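Nicking enzyme (Staphylococcus aureus, PDB 4HTE) probably nicks plasmid DNA at the origin of transfer to start conjugation, as a relaxase of the MobA/MobL family whose helical C-terminal region is captured here. Local coordinates at residues Phe169-Leu182 and Met195-Leu208. Numbering follows the deposited sequence.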
loop_
_atom_site.group_PDB
_atom_site.type_symbol
_atom_site.label_atom_id
_atom_site.label_comp_id
_atom_site.label_asym_id
_atom_site.label_seq_id
_atom_site.Cartn_x
_atom_site.Cartn_y
_atom_site.Cartn_z
ATOM N N PHE A 169 -2.110 -17.213 6.921
ATOM C CA PHE A 169 -2.915 -18.112 6.102
ATOM C C PHE A 169 -2.177 -19.409 5.782
ATOM O O PHE A 169 -2.798 -20.459 5.624
ATOM C CB PHE A 169 -3.359 -17.413 4.817
ATOM C CG PHE A 169 -4.514 -16.477 5.015
ATOM C CD1 PHE A 169 -5.789 -16.972 5.240
ATOM C CD2 PHE A 169 -4.327 -15.107 4.982
ATOM C CE1 PHE A 169 -6.857 -16.116 5.428
ATOM C CE2 PHE A 169 -5.393 -14.244 5.168
ATOM C CZ PHE A 169 -6.659 -14.750 5.391
ATOM N N ALA A 170 -0.855 -19.334 5.691
ATOM C CA ALA A 170 -0.046 -20.530 5.497
ATOM C C ALA A 170 -0.285 -21.472 6.669
ATOM O O ALA A 170 -0.427 -22.683 6.492
ATOM C CB ALA A 170 1.425 -20.168 5.398
ATOM N N ASP A 171 -0.334 -20.903 7.868
ATOM C CA ASP A 171 -0.598 -21.676 9.071
ATOM C C ASP A 171 -2.012 -22.239 9.040
ATOM O O ASP A 171 -2.234 -23.404 9.363
ATOM C CB ASP A 171 -0.410 -20.806 10.313
ATOM C CG ASP A 171 -0.652 -21.570 11.597
ATOM O OD1 ASP A 171 -1.793 -21.543 12.105
ATOM O OD2 ASP A 171 0.301 -22.205 12.095
ATOM N N LYS A 172 -2.969 -21.402 8.652
ATOM C CA LYS A 172 -4.357 -21.829 8.538
ATOM C C LYS A 172 -4.457 -23.044 7.630
ATOM O O LYS A 172 -5.283 -23.927 7.852
ATOM C CB LYS A 172 -5.215 -20.698 7.977
ATOM C CG LYS A 172 -5.422 -19.550 8.942
ATOM C CD LYS A 172 -6.732 -19.687 9.694
ATOM C CE LYS A 172 -6.544 -19.460 11.181
ATOM N NZ LYS A 172 -7.839 -19.534 11.907
ATOM N N LEU A 173 -3.605 -23.084 6.609
ATOM C CA LEU A 173 -3.615 -24.182 5.650
ATOM C C LEU A 173 -3.049 -25.447 6.285
ATOM O O LEU A 173 -3.715 -26.477 6.336
ATOM C CB LEU A 173 -2.802 -23.821 4.404
ATOM C CG LEU A 173 -3.418 -24.107 3.030
ATOM C CD1 LEU A 173 -2.315 -24.365 2.017
ATOM C CD2 LEU A 173 -4.392 -25.274 3.050
ATOM N N SER A 174 -1.815 -25.364 6.772
ATOM C CA SER A 174 -1.159 -26.515 7.376
ATOM C C SER A 174 -2.072 -27.194 8.388
ATOM O O SER A 174 -2.169 -28.418 8.421
ATOM C CB SER A 174 0.143 -26.092 8.054
ATOM O OG SER A 174 1.054 -25.561 7.109
ATOM N N ASN A 175 -2.745 -26.394 9.206
ATOM C CA ASN A 175 -3.610 -26.931 10.250
ATOM C C ASN A 175 -4.866 -27.602 9.711
ATOM O O ASN A 175 -5.222 -28.698 10.143
ATOM C CB ASN A 175 -3.993 -25.833 11.236
ATOM C CG ASN A 175 -2.859 -25.475 12.164
ATOM O OD1 ASN A 175 -1.691 -25.712 11.856
ATOM N ND2 ASN A 175 -3.196 -24.914 13.317
ATOM N N ILE A 176 -5.544 -26.945 8.778
ATOM C CA ILE A 176 -6.750 -27.515 8.194
ATOM C C ILE A 176 -6.419 -28.791 7.417
ATOM O O ILE A 176 -7.249 -29.693 7.308
ATOM C CB ILE A 176 -7.468 -26.507 7.272
ATOM C CG1 ILE A 176 -8.849 -27.026 6.868
ATOM C CG2 ILE A 176 -6.635 -26.213 6.042
ATOM C CD1 ILE A 176 -9.903 -26.823 7.920
ATOM N N LEU A 177 -5.201 -28.869 6.890
ATOM C CA LEU A 177 -4.764 -30.047 6.148
ATOM C C LEU A 177 -4.482 -31.213 7.089
ATOM O O LEU A 177 -4.873 -32.348 6.819
ATOM C CB LEU A 177 -3.519 -29.729 5.319
ATOM C CG LEU A 177 -3.712 -28.773 4.138
ATOM C CD1 LEU A 177 -2.415 -28.614 3.362
ATOM C CD2 LEU A 177 -4.824 -29.247 3.224
ATOM N N GLU A 178 -3.798 -30.932 8.192
ATOM C CA GLU A 178 -3.547 -31.949 9.204
ATOM C C GLU A 178 -4.866 -32.473 9.753
ATOM O O GLU A 178 -5.029 -33.676 9.957
ATOM C CB GLU A 178 -2.695 -31.386 10.342
ATOM C CG GLU A 178 -1.240 -31.160 9.971
ATOM C CD GLU A 178 -0.408 -30.684 11.145
ATOM O OE1 GLU A 178 -0.909 -30.733 12.289
ATOM O OE2 GLU A 178 0.748 -30.259 10.927
ATOM N N LYS A 179 -5.808 -31.567 9.987
ATOM C CA LYS A 179 -7.123 -31.941 10.494
ATOM C C LYS A 179 -7.782 -33.008 9.622
ATOM O O LYS A 179 -8.465 -33.898 10.131
ATOM C CB LYS A 179 -8.028 -30.712 10.576
ATOM C CG LYS A 179 -9.489 -31.043 10.836
ATOM C CD LYS A 179 -10.348 -29.791 10.887
ATOM C CE LYS A 179 -11.831 -30.133 10.881
ATOM N NZ LYS A 179 -12.697 -28.919 10.934
ATOM N N ASN A 180 -7.584 -32.914 8.312
ATOM C CA ASN A 180 -8.186 -33.860 7.379
ATOM C C ASN A 180 -7.189 -34.901 6.884
ATOM O O ASN A 180 -7.509 -35.712 6.015
ATOM C CB ASN A 180 -8.783 -33.114 6.187
ATOM C CG ASN A 180 -9.942 -32.221 6.581
ATOM O OD1 ASN A 180 -11.107 -32.590 6.433
ATOM N ND2 ASN A 180 -9.627 -31.039 7.092
ATOM N N ASN A 181 -5.983 -34.877 7.442
ATOM C CA ASN A 181 -4.928 -35.807 7.051
ATOM C C ASN A 181 -4.576 -35.686 5.569
ATOM O O ASN A 181 -4.173 -36.662 4.936
ATOM C CB ASN A 181 -5.331 -37.246 7.386
ATOM C CG ASN A 181 -5.517 -37.468 8.876
ATOM O OD1 ASN A 181 -4.665 -37.088 9.681
ATOM N ND2 ASN A 181 -6.639 -38.073 9.252
ATOM N N LEU A 182 -4.725 -34.481 5.024
ATOM C CA LEU A 182 -4.413 -34.225 3.621
ATOM C C LEU A 182 -3.053 -33.555 3.486
ATOM O O LEU A 182 -2.652 -32.759 4.334
ATOM C CB LEU A 182 -5.492 -33.347 2.982
ATOM C CG LEU A 182 -6.934 -33.831 3.159
ATOM C CD1 LEU A 182 -7.895 -32.947 2.386
ATOM C CD2 LEU A 182 -7.086 -35.283 2.732
HETATM N N MSE A 195 -15.231 -32.612 0.480
HETATM C CA MSE A 195 -15.205 -32.444 1.929
HETATM C C MSE A 195 -15.886 -31.149 2.349
HETATM O O MSE A 195 -16.171 -30.289 1.517
HETATM C CB MSE A 195 -13.762 -32.444 2.430
HETATM C CG MSE A 195 -13.369 -33.712 3.160
HETATM SE SE MSE A 195 -11.711 -34.487 2.489
HETATM C CE MSE A 195 -12.359 -35.078 0.744
ATOM N N GLU A 196 -16.145 -31.015 3.645
ATOM C CA GLU A 196 -16.762 -29.806 4.172
ATOM C C GLU A 196 -15.768 -28.654 4.164
ATOM O O GLU A 196 -16.146 -27.497 3.982
ATOM C CB GLU A 196 -17.262 -30.036 5.597
ATOM C CG GLU A 196 -18.307 -31.125 5.720
ATOM C CD GLU A 196 -18.929 -31.170 7.101
ATOM O OE1 GLU A 196 -18.459 -30.426 7.989
ATOM O OE2 GLU A 196 -19.886 -31.949 7.301
ATOM N N ASP A 197 -14.494 -28.980 4.357
ATOM C CA ASP A 197 -13.458 -27.962 4.481
ATOM C C ASP A 197 -12.869 -27.535 3.138
ATOM O O ASP A 197 -12.151 -26.540 3.071
ATOM C CB ASP A 197 -12.333 -28.465 5.387
ATOM C CG ASP A 197 -12.766 -28.609 6.832
ATOM O OD1 ASP A 197 -13.583 -27.787 7.297
ATOM O OD2 ASP A 197 -12.285 -29.545 7.505
ATOM N N SER A 198 -13.172 -28.278 2.079
ATOM C CA SER A 198 -12.630 -27.986 0.753
ATOM C C SER A 198 -12.624 -26.492 0.443
ATOM O O SER A 198 -11.578 -25.909 0.158
ATOM C CB SER A 198 -13.449 -28.695 -0.321
ATOM O OG SER A 198 -14.206 -29.759 0.219
ATOM N N LEU A 199 -13.802 -25.881 0.487
ATOM C CA LEU A 199 -13.938 -24.468 0.169
ATOM C C LEU A 199 -12.987 -23.622 1.005
ATOM O O LEU A 199 -12.411 -22.652 0.512
ATOM C CB LEU A 199 -15.381 -24.011 0.383
ATOM C CG LEU A 199 -16.418 -24.713 -0.496
ATOM C CD1 LEU A 199 -17.804 -24.136 -0.260
ATOM C CD2 LEU A 199 -16.039 -24.611 -1.966
ATOM N N LYS A 200 -12.822 -23.987 2.271
ATOM C CA LYS A 200 -11.887 -23.284 3.139
ATOM C C LYS A 200 -10.457 -23.546 2.690
ATOM O O LYS A 200 -9.628 -22.641 2.667
ATOM C CB LYS A 200 -12.075 -23.717 4.593
ATOM C CG LYS A 200 -13.424 -23.324 5.174
ATOM C CD LYS A 200 -13.715 -24.040 6.485
ATOM C CE LYS A 200 -13.639 -23.097 7.675
ATOM N NZ LYS A 200 -14.423 -23.615 8.832
ATOM N N ILE A 201 -10.173 -24.789 2.326
ATOM C CA ILE A 201 -8.840 -25.155 1.876
ATOM C C ILE A 201 -8.449 -24.304 0.673
ATOM O O ILE A 201 -7.344 -23.770 0.615
ATOM C CB ILE A 201 -8.759 -26.652 1.518
ATOM C CG1 ILE A 201 -9.232 -27.498 2.705
ATOM C CG2 ILE A 201 -7.344 -27.021 1.104
ATOM C CD1 ILE A 201 -8.615 -28.871 2.779
ATOM N N ASP A 202 -9.365 -24.168 -0.280
ATOM C CA ASP A 202 -9.110 -23.369 -1.473
ATOM C C ASP A 202 -9.021 -21.884 -1.136
ATOM O O ASP A 202 -8.156 -21.174 -1.647
ATOM C CB ASP A 202 -10.200 -23.608 -2.515
ATOM C CG ASP A 202 -10.110 -24.983 -3.142
ATOM O OD1 ASP A 202 -8.976 -25.481 -3.318
ATOM O OD2 ASP A 202 -11.169 -25.568 -3.453
ATOM N N TYR A 203 -9.919 -21.421 -0.275
ATOM C CA TYR A 203 -9.905 -20.035 0.168
ATOM C C TYR A 203 -8.499 -19.658 0.626
ATOM O O TYR A 203 -7.891 -18.736 0.087
ATOM C CB TYR A 203 -10.917 -19.834 1.297
ATOM C CG TYR A 203 -11.050 -18.403 1.767
ATOM C CD1 TYR A 203 -11.591 -17.427 0.940
ATOM C CD2 TYR A 203 -10.648 -18.032 3.043
ATOM C CE1 TYR A 203 -11.718 -16.116 1.368
ATOM C CE2 TYR A 203 -10.772 -16.726 3.480
ATOM C CZ TYR A 203 -11.308 -15.771 2.641
ATOM O OH TYR A 203 -11.434 -14.471 3.074
ATOM N N TYR A 204 -7.979 -20.388 1.607
ATOM C CA TYR A 204 -6.637 -20.140 2.121
ATOM C C TYR A 204 -5.618 -20.171 0.988
ATOM O O TYR A 204 -4.782 -19.276 0.861
ATOM C CB TYR A 204 -6.267 -21.183 3.183
ATOM C CG TYR A 204 -7.205 -21.221 4.372
ATOM C CD1 TYR A 204 -7.834 -20.069 4.828
ATOM C CD2 TYR A 204 -7.467 -22.414 5.037
ATOM C CE1 TYR A 204 -8.692 -20.101 5.911
ATOM C CE2 TYR A 204 -8.325 -22.455 6.122
ATOM C CZ TYR A 204 -8.934 -21.296 6.554
ATOM O OH TYR A 204 -9.789 -21.330 7.633
ATOM N N THR A 205 -5.694 -21.207 0.160
ATOM C CA THR A 205 -4.745 -21.375 -0.927
ATOM C C THR A 205 -4.719 -20.124 -1.796
ATOM O O THR A 205 -3.654 -19.652 -2.191
ATOM C CB THR A 205 -5.106 -22.588 -1.796
ATOM O OG1 THR A 205 -5.638 -23.628 -0.966
ATOM C CG2 THR A 205 -3.877 -23.102 -2.520
ATOM N N ASN A 206 -5.899 -19.586 -2.080
ATOM C CA ASN A 206 -6.012 -18.398 -2.913
ATOM C C ASN A 206 -5.408 -17.187 -2.215
ATOM O O ASN A 206 -4.681 -16.406 -2.826
ATOM C CB ASN A 206 -7.477 -18.132 -3.261
ATOM C CG ASN A 206 -7.635 -17.155 -4.409
ATOM O OD1 ASN A 206 -7.954 -15.983 -4.204
ATOM N ND2 ASN A 206 -7.406 -17.633 -5.627
ATOM N N LYS A 207 -5.704 -17.042 -0.927
ATOM C CA LYS A 207 -5.171 -15.936 -0.140
ATOM C C LYS A 207 -3.650 -15.903 -0.207
ATOM O O LYS A 207 -3.045 -14.834 -0.156
ATOM C CB LYS A 207 -5.622 -16.035 1.324
ATOM C CG LYS A 207 -7.125 -15.897 1.537
ATOM C CD LYS A 207 -7.635 -14.513 1.167
ATOM C CE LYS A 207 -7.736 -13.611 2.381
ATOM N NZ LYS A 207 -8.328 -12.292 2.029
ATOM N N LEU A 208 -3.024 -17.070 -0.314
ATOM C CA LEU A 208 -1.573 -17.119 -0.432
ATOM C C LEU A 208 -1.134 -16.392 -1.700
ATOM O O LEU A 208 -0.152 -15.651 -1.690
ATOM C CB LEU A 208 -1.063 -18.562 -0.434
ATOM C CG LEU A 208 -1.275 -19.360 0.853
ATOM C CD1 LEU A 208 -0.519 -20.664 0.771
ATOM C CD2 LEU A 208 -0.829 -18.572 2.073
#
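Tyr204 fits as a knob into a hole formed by Phe169, Lys172, Leu173 and Ile176 where helix 159-179 and helix 198-227 form an antiparallel helix pair, joined through the short helix 184-188; the axes of 169-179 and 198-208 approach to 9.0 Å, with 151° between their N-to-C directions. CB of Lys172 lies over the centre of the Tyr204 ring, 3.8 Å from its centroid, while Ile176 CG2 meets the ring edge and Phe169 CD1 approaches Tyr204 CD1 to 3.7 Å. Phe169 in turn receives Lys207 CB over one face in a second CH-pi contact, and the bent lysine chain continues across the ring to bring CE near CZ. Deeper in the interface, Ile201 packs against Leu173 and Leu177, both of which also touch Phe184. Toward the turn, chi1 of Ile176 (-170°) turns the CG1 branch toward Asp197, and the bend at chi2 lays CD1 against its carboxylate. That carboxylate also forms a long salt bridge with Lys179, NZ to OD2 3.5 Å. Near Asn181, the C-prime residue of a helix-ending Schellman motif, Asn180 ND2 donates to two acceptors close to its amide plane: Ile176 O at 2.7 Å and the anti side of Asp197 OD2 at 3.1 Å, somewhat out of the carboxylate plane.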